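Local structure of dinoflagellate luciferase (Lingulodinium polyedrum, 1VPR) at residues G148-G153 and V253-Y258; Y258-F263 and I275-F280. The protein catalyses the oxidation of dinoflagellate luciferin, an open tetrapyrrole, by molecular oxygen with emission of blue light, this chain being the third of its three homologous luciferase domains. All blocks are in the same frame, centred on the assembly; numbering follows the deposited sequence.

Contact 1 (G148-G153 and V253-Y258); sequences GLPEPG and VLPEEY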
loop_
_atom_site.group_PDB
_atom_site.type_symbol
_atom_site.label_atom_id
_atom_site.label_comp_id
_atom_site.label_asym_id
_atom_site.label_seq_id
_atom_site.Cartn_x
_atom_site.Cartn_y
_atom_site.Cartn_z
ATOM N N GLY A 148 -19.861 -6.051 6.087
ATOM C CA GLY A 148 -20.042 -4.646 5.728
ATOM C C GLY A 148 -19.288 -4.198 4.485
ATOM O O GLY A 148 -19.401 -3.044 4.070
ATOM N N LEU A 149 -18.504 -5.086 3.882
ATOM C CA LEU A 149 -17.795 -4.692 2.670
ATOM C C LEU A 149 -18.789 -4.671 1.516
ATOM O O LEU A 149 -19.510 -5.638 1.298
ATOM C CB LEU A 149 -16.664 -5.682 2.345
ATOM C CG LEU A 149 -15.827 -5.338 1.104
ATOM C CD1 LEU A 149 -14.979 -4.106 1.387
ATOM C CD2 LEU A 149 -14.939 -6.530 0.730
ATOM N N PRO A 150 -18.850 -3.560 0.765
ATOM C CA PRO A 150 -19.793 -3.533 -0.351
ATOM C C PRO A 150 -19.388 -4.544 -1.407
ATOM O O PRO A 150 -18.209 -4.877 -1.532
ATOM C CB PRO A 150 -19.694 -2.098 -0.860
ATOM C CG PRO A 150 -18.275 -1.684 -0.463
ATOM C CD PRO A 150 -18.166 -2.265 0.924
ATOM N N GLU A 151 -20.369 -5.045 -2.156
ATOM C CA GLU A 151 -20.106 -6.008 -3.214
ATOM C C GLU A 151 -19.641 -5.233 -4.429
ATOM O O GLU A 151 -19.899 -4.028 -4.542
ATOM C CB GLU A 151 -21.365 -6.822 -3.526
ATOM C CG GLU A 151 -21.774 -7.669 -2.331
ATOM C CD GLU A 151 -23.022 -8.501 -2.572
ATOM O OE1 GLU A 151 -23.763 -8.205 -3.528
ATOM O OE2 GLU A 151 -23.259 -9.444 -1.792
ATOM N N PRO A 152 -18.938 -5.902 -5.348
ATOM C CA PRO A 152 -18.457 -5.191 -6.537
ATOM C C PRO A 152 -19.510 -5.114 -7.645
ATOM O O PRO A 152 -20.552 -5.758 -7.566
ATOM C CB PRO A 152 -17.244 -6.015 -6.947
ATOM C CG PRO A 152 -17.703 -7.426 -6.632
ATOM C CD PRO A 152 -18.419 -7.282 -5.296
ATOM N N GLY A 153 -19.228 -4.325 -8.672
ATOM C CA GLY A 153 -20.149 -4.196 -9.786
ATOM C C GLY A 153 -20.093 -2.799 -10.365
ATOM O O GLY A 153 -20.128 -2.626 -11.575
ATOM N N VAL A 253 -12.330 -2.525 -3.345
ATOM C CA VAL A 253 -13.614 -2.552 -4.039
ATOM C C VAL A 253 -13.836 -1.086 -4.436
ATOM O O VAL A 253 -13.484 -0.175 -3.686
ATOM C CB VAL A 253 -14.771 -3.014 -3.118
ATOM C CG1 VAL A 253 -16.097 -3.076 -3.947
ATOM C CG2 VAL A 253 -14.433 -4.424 -2.529
ATOM N N LEU A 254 -14.401 -0.863 -5.610
ATOM C CA LEU A 254 -14.662 0.492 -6.105
ATOM C C LEU A 254 -16.190 0.557 -6.304
ATOM O O LEU A 254 -16.695 0.501 -7.416
ATOM C CB LEU A 254 -13.920 0.702 -7.439
ATOM C CG LEU A 254 -12.414 1.044 -7.444
ATOM C CD1 LEU A 254 -11.635 0.192 -6.457
ATOM C CD2 LEU A 254 -11.876 0.844 -8.850
ATOM N N PRO A 255 -16.936 0.724 -5.206
ATOM C CA PRO A 255 -18.400 0.779 -5.207
ATOM C C PRO A 255 -19.017 2.118 -5.545
ATOM O O PRO A 255 -20.235 2.203 -5.752
ATOM C CB PRO A 255 -18.717 0.395 -3.775
ATOM C CG PRO A 255 -17.670 1.257 -3.041
ATOM C CD PRO A 255 -16.416 0.976 -3.846
ATOM N N GLU A 256 -18.187 3.154 -5.598
ATOM C CA GLU A 256 -18.668 4.512 -5.814
ATOM C C GLU A 256 -17.751 5.225 -6.764
ATOM O O GLU A 256 -16.661 4.744 -7.040
ATOM C CB GLU A 256 -18.649 5.260 -4.494
ATOM C CG GLU A 256 -19.572 4.708 -3.451
ATOM C CD GLU A 256 -19.233 5.234 -2.066
ATOM O OE1 GLU A 256 -18.708 6.360 -1.957
ATOM O OE2 GLU A 256 -19.500 4.516 -1.084
ATOM N N GLU A 257 -18.156 6.400 -7.234
ATOM C CA GLU A 257 -17.296 7.094 -8.173
ATOM C C GLU A 257 -16.006 7.633 -7.568
ATOM O O GLU A 257 -14.953 7.574 -8.205
ATOM C CB GLU A 257 -18.041 8.247 -8.839
ATOM C CG GLU A 257 -17.213 8.969 -9.876
ATOM C CD GLU A 257 -17.028 8.172 -11.160
ATOM O OE1 GLU A 257 -16.181 8.590 -11.978
ATOM O OE2 GLU A 257 -17.732 7.141 -11.359
ATOM N N TYR A 258 -16.075 8.146 -6.345
ATOM C CA TYR A 258 -14.908 8.760 -5.733
ATOM C C TYR A 258 -14.337 8.126 -4.492
ATOM O O TYR A 258 -13.544 8.756 -3.797
ATOM C CB TYR A 258 -15.209 10.225 -5.441
ATOM C CG TYR A 258 -15.606 11.009 -6.673
ATOM C CD1 TYR A 258 -16.950 11.264 -6.962
ATOM C CD2 TYR A 258 -14.642 11.467 -7.572
ATOM C CE1 TYR A 258 -17.329 11.960 -8.128
ATOM C CE2 TYR A 258 -15.010 12.166 -8.740
ATOM C CZ TYR A 258 -16.357 12.405 -9.008
ATOM O OH TYR A 258 -16.723 13.086 -10.150
#
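At the end of strand 247-253, where the calycin-type beta barrel of the catalytic domain turns toward strand 259-266, Val253 and Pro255 pack against Leu149, Pro150 and Pro152 of an irregular loop that precedes strand 163-169. The segments are joined by van der Waals contact alone, burying 226 Å² in total, without a hydrogen bond between them. Val253 is the hub: both of its methyls touch the Pro150 carbonyl, and each then goes on to a different partner. CG1, anti to the backbone N (chi1 -178°), lies 3.7 Å from Pro150 O and continues along the loop backbone, 4.1 Å from Pro152 CA and near the carbonyl of Glu151. CG2, 3.9 Å from Pro150 O, turns to Leu149, and the two side chains meet tip to tip with Leu149 CD2 at 3.9 Å from Val253 CG2. Leu149 CG and CD1 lie only slightly farther from the same methyl, so the whole isobutyl fork faces it. An alanine at Val253 would probably open a gap between barrel and loop, leaving the Leu149 fork with only its other neighbours and the carbonyl of Pro150 without the valine methyls against it. Tyr339, from a later loop, touches Val253, Leu149 and Pro152, and its OH hydrogen-bonds Pro150 O; this carbonyl thus has a polar partner in addition to its contact with the valine. Strand 259-266 also receives Leu149, placing the loop against the barrel wall. Farther along the turn, two proline rings meet at a slant. Pro150 directs its side chain at the turn and applies the CB-CG edge of its ring: Pro150 CG stands 3.9 Å from Pro255 CB and 4.0 Å from Pro255 CG.

Contact 2 (Y258-F263 and I275-F280); sequences YRKIGF and IERRAF
The Arg259 guanidinium, on an antiparallel beta hairpin of the barrel, carries Ile261 CD1 over the centre of one face and meets Glu276 OE1 at its edge. In this salt bridge Arg259 NH1 donates to Glu276 OE1 at 3.0 Å, in the guanidinium plane but 30° out of the carboxylate plane on the syn side, the two planes standing 75° apart. Glu276 holds CG between its backbone N and carbonyl carbon (chi1 65°), sending the carboxylate between two arginines: Arg278 NE binds the syn lone pair of Glu276 OE2 at 2.6 Å, completing an Arg259-Glu276-Arg278 salt-bridge network. This shared anion probably eases the approach of Arg259 NH1 to Arg278 NH1; Glu256 supplies Arg259 with a second carboxylate, and Cys107 N also reaches Glu276 OE1.

On the opposite face of the sheet from this network, Lys260 and Arg277 run side by side. Lys260 NZ sits at the edge of the Arg277 guanidinium, two donors without a mutual bond; Trp252 offers the lysine a cation-pi partner and Gln290 accepts from Arg277 NE. The hairpin register is set by paired backbone bonds, of which Lys260 N to Arg277 O is the shortest at 2.7 Å.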
loop_
_atom_site.group_PDB
_atom_site.type_symbol
_atom_site.label_atom_id
_atom_site.label_comp_id
_atom_site.label_asym_id
_atom_site.label_seq_id
_atom_site.Cartn_x
_atom_site.Cartn_y
_atom_site.Cartn_z
ATOM N N TYR A 258 -16.075 8.146 -6.345
ATOM C CA TYR A 258 -14.908 8.760 -5.733
ATOM C C TYR A 258 -14.337 8.126 -4.492
ATOM O O TYR A 258 -13.544 8.756 -3.797
ATOM C CB TYR A 258 -15.209 10.225 -5.441
ATOM C CG TYR A 258 -15.606 11.009 -6.673
ATOM C CD1 TYR A 258 -16.950 11.264 -6.962
ATOM C CD2 TYR A 258 -14.642 11.467 -7.572
ATOM C CE1 TYR A 258 -17.329 11.960 -8.128
ATOM C CE2 TYR A 258 -15.010 12.166 -8.740
ATOM C CZ TYR A 258 -16.357 12.405 -9.008
ATOM O OH TYR A 258 -16.723 13.086 -10.150
ATOM N N ARG A 259 -14.728 6.895 -4.199
ATOM C CA ARG A 259 -14.219 6.227 -3.017
ATOM C C ARG A 259 -13.937 4.750 -3.212
ATOM O O ARG A 259 -14.698 4.041 -3.853
ATOM C CB ARG A 259 -15.214 6.387 -1.828
ATOM C CG ARG A 259 -14.707 5.691 -0.570
ATOM C CD ARG A 259 -15.488 6.043 0.699
ATOM N NE ARG A 259 -16.893 5.686 0.583
ATOM C CZ ARG A 259 -17.683 5.481 1.630
ATOM N NH1 ARG A 259 -17.191 5.592 2.860
ATOM N NH2 ARG A 259 -18.964 5.190 1.446
ATOM N N LYS A 260 -12.826 4.286 -2.663
ATOM C CA LYS A 260 -12.511 2.862 -2.705
ATOM C C LYS A 260 -12.627 2.373 -1.273
ATOM O O LYS A 260 -12.290 3.103 -0.325
ATOM C CB LYS A 260 -11.068 2.594 -3.153
ATOM C CG LYS A 260 -10.735 2.989 -4.570
ATOM C CD LYS A 260 -9.346 2.419 -4.895
ATOM C CE LYS A 260 -8.267 2.997 -3.946
ATOM N NZ LYS A 260 -6.932 2.473 -4.301
ATOM N N ILE A 261 -13.103 1.153 -1.105
ATOM C CA ILE A 261 -13.231 0.546 0.228
ATOM C C ILE A 261 -12.604 -0.839 0.150
ATOM O O ILE A 261 -12.879 -1.616 -0.768
ATOM C CB ILE A 261 -14.708 0.413 0.668
ATOM C CG1 ILE A 261 -15.345 1.799 0.738
ATOM C CG2 ILE A 261 -14.775 -0.260 2.055
ATOM C CD1 ILE A 261 -16.830 1.777 1.064
ATOM N N GLY A 262 -11.759 -1.164 1.115
ATOM C CA GLY A 262 -11.096 -2.460 1.060
ATOM C C GLY A 262 -10.608 -2.938 2.402
ATOM O O GLY A 262 -10.973 -2.399 3.453
ATOM N N PHE A 263 -9.776 -3.955 2.383
ATOM C CA PHE A 263 -9.248 -4.488 3.627
ATOM C C PHE A 263 -7.996 -5.249 3.265
ATOM O O PHE A 263 -7.824 -5.639 2.101
ATOM C CB PHE A 263 -10.246 -5.465 4.257
ATOM C CG PHE A 263 -10.513 -6.658 3.413
ATOM C CD1 PHE A 263 -11.435 -6.593 2.358
ATOM C CD2 PHE A 263 -9.819 -7.846 3.633
ATOM C CE1 PHE A 263 -11.655 -7.695 1.547
ATOM C CE2 PHE A 263 -10.033 -8.958 2.813
ATOM C CZ PHE A 263 -10.941 -8.886 1.786
ATOM N N ILE A 275 -9.976 -0.415 5.300
ATOM C CA ILE A 275 -9.501 0.854 4.763
ATOM C C ILE A 275 -10.344 1.470 3.670
ATOM O O ILE A 275 -11.106 0.771 2.995
ATOM C CB ILE A 275 -8.053 0.596 4.230
ATOM C CG1 ILE A 275 -7.425 1.853 3.615
ATOM C CG2 ILE A 275 -8.090 -0.534 3.159
ATOM C CD1 ILE A 275 -5.990 1.572 3.144
ATOM N N GLU A 276 -10.248 2.793 3.533
ATOM C CA GLU A 276 -10.924 3.485 2.443
ATOM C C GLU A 276 -10.000 4.562 1.902
ATOM O O GLU A 276 -9.095 5.045 2.620
ATOM C CB GLU A 276 -12.246 4.155 2.882
ATOM C CG GLU A 276 -12.133 5.300 3.893
ATOM C CD GLU A 276 -13.316 6.241 3.780
ATOM O OE1 GLU A 276 -14.449 5.786 4.068
ATOM O OE2 GLU A 276 -13.128 7.424 3.375
ATOM N N ARG A 277 -10.196 4.905 0.626
ATOM C CA ARG A 277 -9.478 6.019 0.003
ATOM C C ARG A 277 -10.570 6.776 -0.707
ATOM O O ARG A 277 -11.344 6.169 -1.445
ATOM C CB ARG A 277 -8.447 5.580 -1.033
ATOM C CG ARG A 277 -7.109 5.097 -0.433
ATOM C CD ARG A 277 -6.244 4.399 -1.488
ATOM N NE ARG A 277 -4.905 4.139 -0.957
ATOM C CZ ARG A 277 -3.989 3.400 -1.576
ATOM N NH1 ARG A 277 -4.267 2.856 -2.751
ATOM N NH2 ARG A 277 -2.799 3.191 -1.005
ATOM N N ARG A 278 -10.637 8.088 -0.492
ATOM C CA ARG A 278 -11.634 8.914 -1.160
ATOM C C ARG A 278 -10.976 10.169 -1.701
ATOM O O ARG A 278 -10.065 10.733 -1.070
ATOM C CB ARG A 278 -12.791 9.293 -0.211
ATOM C CG ARG A 278 -12.462 10.251 0.915
ATOM C CD ARG A 278 -13.741 10.691 1.654
ATOM N NE ARG A 278 -14.322 9.600 2.449
ATOM C CZ ARG A 278 -15.430 9.714 3.184
ATOM N NH1 ARG A 278 -15.865 8.675 3.875
ATOM N NH2 ARG A 278 -16.110 10.862 3.221
ATOM N N ALA A 279 -11.422 10.592 -2.881
ATOM C CA ALA A 279 -10.902 11.797 -3.522
ATOM C C ALA A 279 -11.984 12.871 -3.454
ATOM O O ALA A 279 -13.148 12.584 -3.702
ATOM C CB ALA A 279 -10.555 11.516 -4.984
ATOM N N PHE A 280 -11.600 14.103 -3.140
ATOM C CA PHE A 280 -12.571 15.201 -3.049
ATOM C C PHE A 280 -11.838 16.530 -3.227
ATOM O O PHE A 280 -10.635 16.629 -2.984
ATOM C CB PHE A 280 -13.297 15.154 -1.690
ATOM C CG PHE A 280 -12.367 15.090 -0.521
ATOM C CD1 PHE A 280 -11.848 16.259 0.040
ATOM C CD2 PHE A 280 -11.944 13.859 -0.019
ATOM C CE1 PHE A 280 -10.918 16.205 1.080
ATOM C CE2 PHE A 280 -11.019 13.792 1.016
ATOM C CZ PHE A 280 -10.503 14.972 1.569
#

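After the N-terminal helices, the chain reaches loop 148-153, then runs through 99 residues, including strands 163-169 to 247-253, before contact 1 closes that long loop at 253-258. Contact 2 opens directly afterwards and closes a short hairpin, with 11 residues between its segments. The two loops neither nest nor cross but stand in series, their centres 9 Å apart; Tyr258 ends the second segment of contact 1 and begins the first of contact 2. A probable hydrogen bond of 2.8 Å from Val253 N to Ile261 O links strands 247-253 and 259-266. Loop 148-153 packs on both, with Leu149 CD2 against Phe263 CE1, and contact 2 adds strand 271-282 through its bonds with 259-266.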